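Local coordinates for protein lysozyme (Enterobacteria phage P1, PDB 1XJU) that hydrolyses the beta-1,4 linkages of host peptidoglycan, a signal-arrest-release endolysin that takes part in lysis of the infected cell and is captured here in its secreted inactive form, at residues M22-V27 / A51-N56; R62-H67 / S83-M88; D127-N132 / I141-E146; R1-G6 / R147-T152. All blocks are in the same frame, centred on the assembly; numbering follows the deposited sequence.

How the contacts relate
The four contacts join the helices of a phage lysozyme, and one of them borders a locked active site. Contact 1 lies nearest the chemistry: it holds Cys23, tied up in a disulfide in this inactive form, and its Trp53 side chain is about 7 Å from that of Glu14, probably a catalytic residue. Contact 2 shares helix 46-67 with it, their centres 12 Å apart, and Cys23 O is joined to Asn87 ND2 of helix 75-88 at 3.2 Å. From that helix, Ser83 OG meets Glu146 OE1 of contact 3 at 2.6 Å. Contact 4 continues along helix 137-151, its centre 15 Å from that of contact 3, and brings the N-terminal residues against the helix near the chain's end.

Contact 1: residues M22-V27 / A51-N56; sequences MCPAGV and ADWEKN
Trp53 reaches out from helix 46-67 to meet Met22 and Pro24, in the loop that follows helix 13-18 of this glycosyl hydrolase 24 lysozyme. The loop carries the active-site residue Cys23, which in this secreted inactive form is locked in a disulfide with Cys16.

The apolar part of the contact joins a saturated ring to an aromatic one. Pro24 CD approaches Trp53 CZ3 to 3.7 Å, and the two side chains cross at about a right angle, the proline carbon coming obliquely to the indole. With CG anti to the backbone N, chi1 of -170° carries the indole out until its six-membered ring touches the loop. Phe86 of helix 75-88 meets the indole edge-to-face, while Ala13 and Cys16 of helix 13-18 touch it too, so one tryptophan links the loop to two further helices.

The polar neighbours add close approaches without hydrogen bonding between the two segments. Met22 O lies 3.5 Å from Trp53 CH2, again oblique to the ring, while the methionine side chain runs off elsewhere. Within the loop, Val27 N donates to Pro24 O, closing the turn just after the proline. On the helix, Asn56 lies one turn beyond Trp53, and there Pro24 CB stands 4.2 Å from Asn56 ND2.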
loop_
_atom_site.group_PDB
_atom_site.type_symbol
_atom_site.label_atom_id
_atom_site.label_comp_id
_atom_site.label_asym_id
_atom_site.label_seq_id
_atom_site.Cartn_x
_atom_site.Cartn_y
_atom_site.Cartn_z
ATOM N N MET A 22 5.390 -4.689 8.448
ATOM C CA MET A 22 5.109 -3.267 8.671
ATOM C C MET A 22 6.062 -2.322 7.908
ATOM O O MET A 22 5.953 -1.118 7.980
ATOM C CB MET A 22 5.147 -3.051 10.174
ATOM C CG MET A 22 4.104 -3.980 10.819
ATOM S SD MET A 22 2.387 -3.676 10.341
ATOM C CE MET A 22 1.888 -5.290 10.081
ATOM N N CYS A 23 7.096 -2.875 7.261
ATOM C CA CYS A 23 8.105 -2.055 6.649
ATOM C C CYS A 23 7.642 -1.382 5.372
ATOM O O CYS A 23 6.814 -1.889 4.649
ATOM C CB CYS A 23 9.351 -2.884 6.383
ATOM S SG CYS A 23 10.091 -3.593 7.889
ATOM N N PRO A 24 8.197 -0.215 5.083
ATOM C CA PRO A 24 7.862 0.480 3.870
ATOM C C PRO A 24 8.302 -0.330 2.652
ATOM O O PRO A 24 9.334 -1.069 2.693
ATOM C CB PRO A 24 8.643 1.770 3.968
ATOM C CG PRO A 24 9.786 1.474 4.844
ATOM C CD PRO A 24 9.213 0.500 5.859
ATOM N N ALA A 25 7.613 -0.154 1.535
ATOM C CA ALA A 25 7.803 -0.942 0.325
ATOM C C ALA A 25 9.264 -1.080 -0.098
ATOM O O ALA A 25 9.651 -2.135 -0.574
ATOM C CB ALA A 25 7.031 -0.288 -0.785
ATOM N N GLY A 26 9.987 0.025 -0.033
ATOM C CA GLY A 26 11.299 0.063 -0.582
ATOM C C GLY A 26 12.310 -0.868 0.085
ATOM O O GLY A 26 13.391 -1.054 -0.469
ATOM N N VAL A 27 12.011 -1.433 1.245
ATOM C CA VAL A 27 12.940 -2.357 1.899
ATOM C C VAL A 27 12.528 -3.799 1.769
ATOM O O VAL A 27 13.180 -4.667 2.340
ATOM C CB VAL A 27 13.255 -1.955 3.365
ATOM C CG1 VAL A 27 13.781 -0.562 3.411
ATOM C CG2 VAL A 27 12.051 -2.157 4.284
ATOM N N ALA A 51 14.700 7.223 9.985
ATOM C CA ALA A 51 14.881 8.596 9.583
ATOM C C ALA A 51 13.924 8.955 8.439
ATOM O O ALA A 51 13.507 10.106 8.345
ATOM C CB ALA A 51 16.303 8.804 9.123
ATOM N N ASP A 52 13.639 7.986 7.570
ATOM C CA ASP A 52 12.815 8.246 6.396
ATOM C C ASP A 52 11.349 7.928 6.567
ATOM O O ASP A 52 10.568 8.086 5.616
ATOM C CB ASP A 52 13.392 7.454 5.243
ATOM C CG ASP A 52 14.719 8.052 4.800
ATOM O OD1 ASP A 52 15.372 7.456 3.941
ATOM O OD2 ASP A 52 15.121 9.148 5.232
ATOM N N TRP A 53 10.935 7.538 7.733
ATOM C CA TRP A 53 9.599 6.986 7.941
ATOM C C TRP A 53 8.531 8.029 7.564
ATOM O O TRP A 53 7.624 7.744 6.765
ATOM C CB TRP A 53 9.459 6.569 9.391
ATOM C CG TRP A 53 8.233 5.780 9.678
ATOM C CD1 TRP A 53 7.008 6.185 10.125
ATOM C CD2 TRP A 53 8.115 4.372 9.494
ATOM N NE1 TRP A 53 6.140 5.127 10.230
ATOM C CE2 TRP A 53 6.795 3.987 9.883
ATOM C CE3 TRP A 53 9.018 3.356 9.106
ATOM C CZ2 TRP A 53 6.374 2.659 9.871
ATOM C CZ3 TRP A 53 8.604 2.067 9.112
ATOM C CH2 TRP A 53 7.279 1.715 9.469
ATOM N N GLU A 54 8.633 9.233 8.148
ATOM C CA GLU A 54 7.644 10.282 7.863
ATOM C C GLU A 54 7.665 10.729 6.431
ATOM O O GLU A 54 6.597 10.974 5.846
ATOM C CB GLU A 54 7.848 11.478 8.799
ATOM C CG GLU A 54 7.455 11.122 10.191
ATOM C CD GLU A 54 5.968 10.805 10.271
ATOM O OE1 GLU A 54 5.175 11.422 9.529
ATOM O OE2 GLU A 54 5.635 9.910 11.006
ATOM N N LYS A 55 8.850 10.820 5.837
ATOM C CA LYS A 55 8.969 11.151 4.432
ATOM C C LYS A 55 8.234 10.110 3.612
ATOM O O LYS A 55 7.542 10.458 2.622
ATOM C CB LYS A 55 10.469 11.207 4.040
ATOM C CG LYS A 55 10.809 11.206 2.501
ATOM C CD LYS A 55 12.272 10.745 2.141
ATOM C CE LYS A 55 12.590 10.889 0.625
ATOM N NZ LYS A 55 13.126 12.226 0.243
ATOM N N ASN A 56 8.351 8.858 4.001
ATOM C CA ASN A 56 7.704 7.812 3.231
ATOM C C ASN A 56 6.193 7.844 3.382
ATOM O O ASN A 56 5.476 7.544 2.418
ATOM C CB ASN A 56 8.303 6.442 3.545
ATOM C CG ASN A 56 9.632 6.217 2.848
ATOM O OD1 ASN A 56 9.809 6.594 1.692
ATOM N ND2 ASN A 56 10.554 5.523 3.523
#

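Contact 2: residues R62-H67 / S83-M88; sequences RCINQH and SAAFNM
Ala85 fits its single methyl group against two neighbours on helix 46-67, Cys63 and Ile64, and illustrates how a small residue lets two helices draw together: the CA atoms of Cys63 and Ala85 are 7.1 Å apart.

Along helix 75-88, Ser83 comes first, its CB directed away from residues 62-67, and Ala84 follows with its methyl packed on Leu93 and Leu125. Then comes Ala85, the residue that makes the contact. Its CB points toward helix 46-67 and touches two side chains that are consecutive there, standing 4.0 Å from Ile64 CD1 and 4.1 Å from Cys63 SG. The isoleucine delivers CD1 through its longer branch, with CG1 anti to the carbonyl carbon (chi1 -56°). The sulfur belongs to the disulfide with Cys90, so the methyl packs against a covalent link between helix 46-67 and the start of helix 90-94. Past Ala85 the helix runs on through Phe86 and Asn87 to its last residue, Met88.

Apolar and fully buried, the contact is a close helix-helix packing in the helical core of the phage lysozyme domain, with one sulfur of the Cys63-Cys90 disulfide taking part.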
loop_
_atom_site.group_PDB
_atom_site.type_symbol
_atom_site.label_atom_id
_atom_site.label_comp_id
_atom_site.label_asym_id
_atom_site.label_seq_id
_atom_site.Cartn_x
_atom_site.Cartn_y
_atom_site.Cartn_z
ATOM N N ARG A 62 1.129 11.416 -1.229
ATOM C CA ARG A 62 1.251 12.039 -2.542
ATOM C C ARG A 62 0.870 11.083 -3.658
ATOM O O ARG A 62 0.198 11.502 -4.627
ATOM C CB ARG A 62 2.664 12.570 -2.773
ATOM C CG ARG A 62 2.787 13.282 -4.071
ATOM C CD ARG A 62 4.050 14.127 -4.188
ATOM N NE ARG A 62 3.906 14.993 -5.383
ATOM C CZ ARG A 62 4.054 14.595 -6.617
ATOM N NH1 ARG A 62 3.816 15.449 -7.605
ATOM N NH2 ARG A 62 4.462 13.367 -6.904
ATOM N N CYS A 63 1.238 9.824 -3.535
ATOM C CA CYS A 63 0.801 8.817 -4.478
ATOM C C CYS A 63 -0.729 8.808 -4.592
ATOM O O CYS A 63 -1.309 8.827 -5.694
ATOM C CB CYS A 63 1.275 7.460 -3.975
ATOM S SG CYS A 63 0.533 6.047 -4.883
ATOM N N ILE A 64 -1.403 8.734 -3.447
ATOM C CA ILE A 64 -2.862 8.692 -3.455
ATOM C C ILE A 64 -3.462 9.979 -4.021
ATOM O O ILE A 64 -4.436 9.928 -4.791
ATOM C CB ILE A 64 -3.365 8.298 -2.046
ATOM C CG1 ILE A 64 -2.764 6.958 -1.577
ATOM C CG2 ILE A 64 -4.867 8.279 -1.958
ATOM C CD1 ILE A 64 -2.885 5.822 -2.598
ATOM N N ASN A 65 -2.929 11.104 -3.636
ATOM C CA ASN A 65 -3.423 12.360 -4.175
ATOM C C ASN A 65 -3.212 12.463 -5.668
ATOM O O ASN A 65 -4.129 12.896 -6.419
ATOM C CB ASN A 65 -2.774 13.549 -3.428
ATOM C CG ASN A 65 -3.346 13.740 -2.066
ATOM O OD1 ASN A 65 -4.505 13.385 -1.795
ATOM N ND2 ASN A 65 -2.543 14.276 -1.152
ATOM N N GLN A 66 -2.011 12.135 -6.131
ATOM C CA GLN A 66 -1.694 12.353 -7.540
ATOM C C GLN A 66 -2.316 11.376 -8.472
ATOM O O GLN A 66 -2.718 11.749 -9.604
ATOM C CB GLN A 66 -0.193 12.324 -7.746
ATOM C CG GLN A 66 0.544 13.493 -7.198
ATOM C CD GLN A 66 0.071 14.779 -7.834
ATOM O OE1 GLN A 66 -0.072 14.862 -9.063
ATOM N NE2 GLN A 66 -0.224 15.764 -7.012
ATOM N N HIS A 67 -2.482 10.137 -8.024
ATOM C CA HIS A 67 -2.826 9.060 -8.914
ATOM C C HIS A 67 -4.118 8.310 -8.602
ATOM O O HIS A 67 -4.504 7.443 -9.366
ATOM C CB HIS A 67 -1.658 8.095 -9.075
ATOM C CG HIS A 67 -0.438 8.769 -9.551
ATOM N ND1 HIS A 67 -0.375 9.443 -10.753
ATOM C CD2 HIS A 67 0.781 8.894 -8.975
ATOM C CE1 HIS A 67 0.825 9.971 -10.883
ATOM N NE2 HIS A 67 1.535 9.665 -9.814
ATOM N N SER A 83 -1.917 3.838 3.640
ATOM C CA SER A 83 -1.301 2.662 4.261
ATOM C C SER A 83 -0.871 1.670 3.196
ATOM O O SER A 83 0.269 1.175 3.240
ATOM C CB SER A 83 -2.304 2.038 5.227
ATOM O OG SER A 83 -1.838 0.780 5.721
ATOM N N ALA A 84 -1.733 1.345 2.230
ATOM C CA ALA A 84 -1.391 0.399 1.190
ATOM C C ALA A 84 -0.230 0.919 0.357
ATOM O O ALA A 84 0.694 0.144 0.020
ATOM C CB ALA A 84 -2.611 0.124 0.319
ATOM N N ALA A 85 -0.239 2.187 0.007
ATOM C CA ALA A 85 0.826 2.770 -0.796
ATOM C C ALA A 85 2.149 2.767 -0.010
ATOM O O ALA A 85 3.209 2.558 -0.589
ATOM C CB ALA A 85 0.462 4.155 -1.247
ATOM N N PHE A 86 2.105 3.016 1.279
ATOM C CA PHE A 86 3.300 2.986 2.119
ATOM C C PHE A 86 3.909 1.597 2.077
ATOM O O PHE A 86 5.127 1.424 1.967
ATOM C CB PHE A 86 2.940 3.381 3.538
ATOM C CG PHE A 86 4.080 3.329 4.501
ATOM C CD1 PHE A 86 4.344 2.203 5.227
ATOM C CD2 PHE A 86 4.890 4.454 4.693
ATOM C CE1 PHE A 86 5.397 2.146 6.126
ATOM C CE2 PHE A 86 5.929 4.420 5.626
ATOM C CZ PHE A 86 6.174 3.238 6.334
ATOM N N ASN A 87 3.071 0.580 2.205
ATOM C CA ASN A 87 3.529 -0.802 2.352
ATOM C C ASN A 87 3.938 -1.398 1.022
ATOM O O ASN A 87 4.882 -2.197 0.985
ATOM C CB ASN A 87 2.369 -1.584 2.988
ATOM C CG ASN A 87 2.693 -2.897 3.592
ATOM O OD1 ASN A 87 1.772 -3.769 3.604
ATOM N ND2 ASN A 87 3.879 -3.030 4.281
ATOM N N MET A 88 3.236 -1.050 -0.069
ATOM C CA MET A 88 3.383 -1.719 -1.361
ATOM C C MET A 88 4.027 -0.868 -2.434
ATOM O O MET A 88 4.549 -1.434 -3.404
ATOM C CB MET A 88 2.021 -2.179 -1.873
ATOM C CG MET A 88 1.279 -3.086 -0.888
ATOM S SD MET A 88 2.221 -4.520 -0.332
ATOM C CE MET A 88 1.939 -5.601 -1.755
#

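Contact 3: residues D127-N132 / I141-E146; sequences DFVNSN and IRREKE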
loop_
_atom_site.group_PDB
_atom_site.type_symbol
_atom_site.label_atom_id
_atom_site.label_comp_id
_atom_site.label_asym_id
_atom_site.label_seq_id
_atom_site.Cartn_x
_atom_site.Cartn_y
_atom_site.Cartn_z
ATOM N N ASP A 127 -6.369 -7.308 -3.489
ATOM C CA ASP A 127 -5.706 -7.724 -4.720
ATOM C C ASP A 127 -4.187 -7.618 -4.586
ATOM O O ASP A 127 -3.464 -8.029 -5.533
ATOM C CB ASP A 127 -6.073 -6.867 -5.941
ATOM C CG ASP A 127 -7.512 -6.981 -6.338
ATOM O OD1 ASP A 127 -8.200 -7.930 -5.831
ATOM O OD2 ASP A 127 -7.919 -6.230 -7.217
ATOM N N PHE A 128 -3.680 -7.056 -3.491
ATOM C CA PHE A 128 -2.236 -6.800 -3.374
ATOM C C PHE A 128 -1.638 -7.529 -2.190
ATOM O O PHE A 128 -1.436 -6.942 -1.134
ATOM C CB PHE A 128 -1.977 -5.281 -3.300
ATOM C CG PHE A 128 -2.554 -4.555 -4.481
ATOM C CD1 PHE A 128 -3.874 -4.104 -4.450
ATOM C CD2 PHE A 128 -1.859 -4.482 -5.683
ATOM C CE1 PHE A 128 -4.438 -3.597 -5.612
ATOM C CE2 PHE A 128 -2.411 -3.963 -6.796
ATOM C CZ PHE A 128 -3.707 -3.530 -6.755
ATOM N N VAL A 129 -1.406 -8.816 -2.351
ATOM C CA VAL A 129 -0.977 -9.656 -1.264
ATOM C C VAL A 129 0.291 -10.421 -1.578
ATOM O O VAL A 129 0.660 -11.343 -0.820
ATOM C CB VAL A 129 -2.125 -10.624 -0.813
ATOM C CG1 VAL A 129 -3.293 -9.814 -0.321
ATOM C CG2 VAL A 129 -2.506 -11.579 -1.937
ATOM N N ASN A 130 1.000 -10.002 -2.626
ATOM C CA ASN A 130 2.214 -10.681 -3.086
ATOM C C ASN A 130 3.455 -9.853 -2.808
ATOM O O ASN A 130 3.417 -8.614 -2.837
ATOM C CB ASN A 130 2.174 -10.884 -4.595
ATOM C CG ASN A 130 1.241 -11.977 -5.045
ATOM O OD1 ASN A 130 0.616 -12.663 -4.246
ATOM N ND2 ASN A 130 1.125 -12.105 -6.367
ATOM N N SER A 131 4.561 -10.550 -2.551
ATOM C CA SER A 131 5.878 -9.904 -2.577
ATOM C C SER A 131 6.766 -10.706 -3.457
ATOM O O SER A 131 6.894 -11.899 -3.246
ATOM C CB SER A 131 6.490 -9.835 -1.178
ATOM O OG SER A 131 7.808 -9.253 -1.212
ATOM N N ASN A 132 7.366 -10.045 -4.427
ATOM C CA ASN A 132 8.180 -10.705 -5.422
ATOM C C ASN A 132 7.412 -11.860 -6.056
ATOM O O ASN A 132 7.989 -12.890 -6.335
ATOM C CB ASN A 132 9.514 -11.177 -4.825
ATOM C CG ASN A 132 10.539 -11.507 -5.896
ATOM O OD1 ASN A 132 10.629 -10.806 -6.909
ATOM N ND2 ASN A 132 11.294 -12.582 -5.684
ATOM N N ILE A 141 -3.909 -10.242 5.451
ATOM C CA ILE A 141 -4.485 -9.731 6.650
ATOM C C ILE A 141 -4.476 -8.198 6.669
ATOM O O ILE A 141 -5.483 -7.532 7.012
ATOM C CB ILE A 141 -3.710 -10.267 7.864
ATOM C CG1 ILE A 141 -3.982 -11.737 8.082
ATOM C CG2 ILE A 141 -4.149 -9.524 9.091
ATOM C CD1 ILE A 141 -3.058 -12.324 9.161
ATOM N N ARG A 142 -3.337 -7.624 6.331
ATOM C CA ARG A 142 -3.143 -6.186 6.243
ATOM C C ARG A 142 -4.155 -5.588 5.296
ATOM O O ARG A 142 -4.756 -4.567 5.654
ATOM C CB ARG A 142 -1.703 -5.933 5.821
ATOM C CG ARG A 142 -1.341 -4.508 5.588
ATOM C CD ARG A 142 -1.571 -3.609 6.766
ATOM N NE ARG A 142 -1.012 -2.243 6.488
ATOM C CZ ARG A 142 0.230 -1.820 6.726
ATOM N NH1 ARG A 142 1.056 -2.588 7.450
ATOM N NH2 ARG A 142 0.628 -0.599 6.395
ATOM N N ARG A 143 -4.251 -6.117 4.101
ATOM C CA ARG A 143 -5.198 -5.575 3.106
ATOM C C ARG A 143 -6.629 -5.621 3.611
ATOM O O ARG A 143 -7.416 -4.698 3.357
ATOM C CB ARG A 143 -5.090 -6.306 1.801
ATOM C CG ARG A 143 -3.764 -6.125 1.044
ATOM C CD ARG A 143 -3.439 -4.749 0.566
ATOM N NE ARG A 143 -2.730 -3.939 1.522
ATOM C CZ ARG A 143 -1.417 -4.032 1.733
ATOM N NH1 ARG A 143 -0.831 -3.203 2.552
ATOM N NH2 ARG A 143 -0.716 -4.985 1.127
ATOM N N GLU A 144 -6.998 -6.685 4.308
ATOM C CA GLU A 144 -8.382 -6.795 4.822
ATOM C C GLU A 144 -8.636 -5.800 5.907
ATOM O O GLU A 144 -9.718 -5.178 5.970
ATOM C CB GLU A 144 -8.672 -8.236 5.246
ATOM C CG GLU A 144 -8.627 -9.199 4.067
ATOM C CD GLU A 144 -8.686 -10.670 4.427
ATOM O OE1 GLU A 144 -8.600 -10.969 5.629
ATOM O OE2 GLU A 144 -8.775 -11.517 3.482
ATOM N N LYS A 145 -7.686 -5.550 6.770
ATOM C CA LYS A 145 -7.845 -4.542 7.774
ATOM C C LYS A 145 -7.924 -3.125 7.159
ATOM O O LYS A 145 -8.767 -2.299 7.550
ATOM C CB LYS A 145 -6.706 -4.575 8.793
ATOM C CG LYS A 145 -6.728 -5.780 9.672
ATOM C CD LYS A 145 -5.597 -5.839 10.624
ATOM C CE LYS A 145 -5.692 -7.125 11.439
ATOM N NZ LYS A 145 -6.876 -7.242 12.331
ATOM N N GLU A 146 -7.103 -2.838 6.172
ATOM C CA GLU A 146 -7.243 -1.592 5.449
ATOM C C GLU A 146 -8.606 -1.477 4.795
ATOM O O GLU A 146 -9.215 -0.378 4.835
ATOM C CB GLU A 146 -6.128 -1.458 4.382
ATOM C CG GLU A 146 -4.728 -1.274 4.924
ATOM C CD GLU A 146 -3.689 -1.497 3.871
ATOM O OE1 GLU A 146 -2.458 -1.311 4.229
ATOM O OE2 GLU A 146 -4.026 -1.956 2.782
#
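The loop at Phe128 and Val129, just before strand 130-131, passes beside helix 137-151 at Arg143, with the CA atoms of Phe128 and Arg143 7.2 Å apart.

Arg143 bridges the gap with one hydrogen bond from its side chain: NH2 donates to Phe128 O at 3.1 Å, with an N-H...O angle of 158°. The oxygen sits at the edge of the guanidinium, near its plane, and the donor comes nearly along the C=O axis. Bends at chi2 (-64°) and chi3 (88°) fold the arginine chain, so that its methylenes also lie against the loop. CD is 4.2 Å from Phe128 CB, and CG is 4.0 Å from Val129 CG1, the valine and arginine side chains sliding past each other in opposite directions.

Behind this bond Arg142, Arg143 and Glu146, one turn on in the helix, form a salt-bridge network. Arg143 grips the carboxylate side-on, NE reaching OE2 at 2.7 Å and NH1 reaching OE1 at 3.0 Å. Arg142 NE adds a bond to OE1, which it meets from above the carboxylate plane. Ser83 OG is a further partner of OE1, and Asn87 OD1 accepts from Arg143 NH1, tying the network to helix 75-88.

A buried carboxylate ringed by two arginines is probably kept ionised. The Glu146 oxygens lie near the guanidinium plane of Arg143, which probably limits its rotation away from the Phe128 carbonyl.

Contact 4: residues R1-G6 / R147-T152; sequences RTNQAG and RQLCLT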
loop_
_atom_site.group_PDB
_atom_site.type_symbol
_atom_site.label_atom_id
_atom_site.label_comp_id
_atom_site.label_asym_id
_atom_site.label_seq_id
_atom_site.Cartn_x
_atom_site.Cartn_y
_atom_site.Cartn_z
ATOM N N ARG A 1 -2.273 13.959 6.435
ATOM C CA ARG A 1 -3.737 13.763 6.452
ATOM C C ARG A 1 -4.151 12.404 7.016
ATOM O O ARG A 1 -5.229 12.300 7.579
ATOM C CB ARG A 1 -4.299 13.946 5.035
ATOM C CG ARG A 1 -5.840 13.826 4.991
ATOM C CD ARG A 1 -6.397 14.012 3.599
ATOM N NE ARG A 1 -7.816 13.711 3.637
ATOM C CZ ARG A 1 -8.550 13.310 2.609
ATOM N NH1 ARG A 1 -9.779 12.920 2.827
ATOM N NH2 ARG A 1 -8.086 13.280 1.387
ATOM N N THR A 2 -3.344 11.358 6.833
ATOM C CA THR A 2 -3.713 10.031 7.318
ATOM C C THR A 2 -4.201 10.151 8.758
ATOM O O THR A 2 -3.552 10.769 9.604
ATOM C CB THR A 2 -2.520 9.086 7.241
ATOM O OG1 THR A 2 -2.103 9.001 5.871
ATOM C CG2 THR A 2 -2.878 7.703 7.652
ATOM N N ASN A 3 -5.335 9.548 9.023
ATOM C CA ASN A 3 -5.994 9.644 10.297
ATOM C C ASN A 3 -5.444 8.640 11.314
ATOM O O ASN A 3 -4.540 7.860 11.016
ATOM C CB ASN A 3 -7.519 9.594 10.131
ATOM C CG ASN A 3 -8.032 8.266 9.658
ATOM O OD1 ASN A 3 -7.343 7.227 9.664
ATOM N ND2 ASN A 3 -9.327 8.282 9.273
ATOM N N GLN A 4 -5.948 8.683 12.553
ATOM C CA GLN A 4 -5.418 7.839 13.590
ATOM C C GLN A 4 -5.516 6.390 13.267
ATOM O O GLN A 4 -4.598 5.626 13.559
ATOM C CB GLN A 4 -6.129 8.134 14.929
ATOM C CG GLN A 4 -5.877 9.493 15.423
ATOM C CD GLN A 4 -4.449 9.644 15.777
ATOM O OE1 GLN A 4 -3.925 8.907 16.650
ATOM N NE2 GLN A 4 -3.756 10.529 15.048
ATOM N N ALA A 5 -6.642 5.974 12.708
ATOM C CA ALA A 5 -6.826 4.573 12.382
ATOM C C ALA A 5 -5.811 4.146 11.324
ATOM O O ALA A 5 -5.267 3.048 11.382
ATOM C CB ALA A 5 -8.263 4.352 11.854
ATOM N N GLY A 6 -5.587 4.970 10.309
ATOM C CA GLY A 6 -4.593 4.642 9.289
ATOM C C GLY A 6 -3.196 4.540 9.865
ATOM O O GLY A 6 -2.420 3.700 9.486
ATOM N N ARG A 147 -9.107 -2.534 4.201
ATOM C CA ARG A 147 -10.407 -2.507 3.543
ATOM C C ARG A 147 -11.511 -2.155 4.518
ATOM O O ARG A 147 -12.376 -1.357 4.193
ATOM C CB ARG A 147 -10.666 -3.825 2.849
ATOM C CG ARG A 147 -12.084 -4.028 2.346
ATOM C CD ARG A 147 -12.339 -5.403 1.798
ATOM N NE ARG A 147 -12.445 -6.365 2.907
ATOM C CZ ARG A 147 -12.349 -7.705 2.778
ATOM N NH1 ARG A 147 -12.371 -8.461 3.872
ATOM N NH2 ARG A 147 -12.206 -8.294 1.592
ATOM N N GLN A 148 -11.484 -2.711 5.705
ATOM C CA GLN A 148 -12.527 -2.383 6.664
ATOM C C GLN A 148 -12.464 -0.945 7.098
ATOM O O GLN A 148 -13.548 -0.325 7.254
ATOM C CB GLN A 148 -12.480 -3.345 7.807
ATOM C CG GLN A 148 -12.844 -4.800 7.354
ATOM C CD GLN A 148 -14.094 -4.924 6.386
ATOM O OE1 GLN A 148 -13.941 -5.260 5.197
ATOM N NE2 GLN A 148 -15.303 -4.638 6.901
ATOM N N LEU A 149 -11.278 -0.400 7.289
ATOM C CA LEU A 149 -11.178 1.022 7.543
ATOM C C LEU A 149 -11.741 1.836 6.375
ATOM O O LEU A 149 -12.567 2.731 6.558
ATOM C CB LEU A 149 -9.731 1.432 7.802
ATOM C CG LEU A 149 -9.496 2.929 7.887
ATOM C CD1 LEU A 149 -10.314 3.575 9.015
ATOM C CD2 LEU A 149 -7.994 3.212 8.106
ATOM N N CYS A 150 -11.305 1.482 5.175
ATOM C CA CYS A 150 -11.663 2.172 3.955
ATOM C C CYS A 150 -13.173 2.290 3.802
ATOM O O CYS A 150 -13.688 3.340 3.405
ATOM C CB CYS A 150 -11.016 1.358 2.828
ATOM S SG CYS A 150 -10.922 2.092 1.183
ATOM N N LEU A 151 -13.889 1.212 4.107
ATOM C CA LEU A 151 -15.333 1.137 3.898
ATOM C C LEU A 151 -16.109 1.819 4.996
ATOM O O LEU A 151 -17.341 2.005 4.842
ATOM C CB LEU A 151 -15.776 -0.314 3.853
ATOM C CG LEU A 151 -15.307 -1.116 2.652
ATOM C CD1 LEU A 151 -15.564 -2.598 2.862
ATOM C CD2 LEU A 151 -16.012 -0.599 1.438
ATOM N N THR A 152 -15.480 2.197 6.096
ATOM C CA THR A 152 -16.225 2.749 7.240
ATOM C C THR A 152 -16.779 4.121 6.882
ATOM O O THR A 152 -16.036 5.059 6.549
ATOM C CB THR A 152 -15.307 2.849 8.430
ATOM O OG1 THR A 152 -14.870 1.525 8.817
ATOM C CG2 THR A 152 -15.990 3.459 9.660
#
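The first turn of helix 4-10 packs on the last turns of helix 137-151, where Leu149 carries the contact with Ala5 and Gly6. Its chi1 of 172° sets CG anti to the backbone N and directs the branched end at the opposing helix. CD1 makes the closest approach, 3.6 Å from Ala5 CB, a close meeting of methyl groups. CD2, also near that alanine CB at 3.9 Å, lies by the backbone of the next residue, 3.7 Å from Gly6 N and 3.9 Å from Gly6 CA.

The glycine amide beside that methyl is already engaged in the N-cap of helix 4-10. Asn3 occupies the cap position, and its OD1 accepts from Gly6 N at 2.9 Å with an N-H...O angle of 163°. Leu149 CD2 thus lies beside the capped amide, with Asn3 OD1 more distant at 4.4 Å. Asn3 ND2 in turn is bonded to Asn76 OD1 of helix 75-88, a residue that also touches Leu149.

Further along, Thr152 OG1 donates to Gln148 O at 2.8 Å. Cys150, next to Leu149, is joined to Cys122 of helix 118-123 by a disulfide, and Thr152 O accepts from Asn76 ND2.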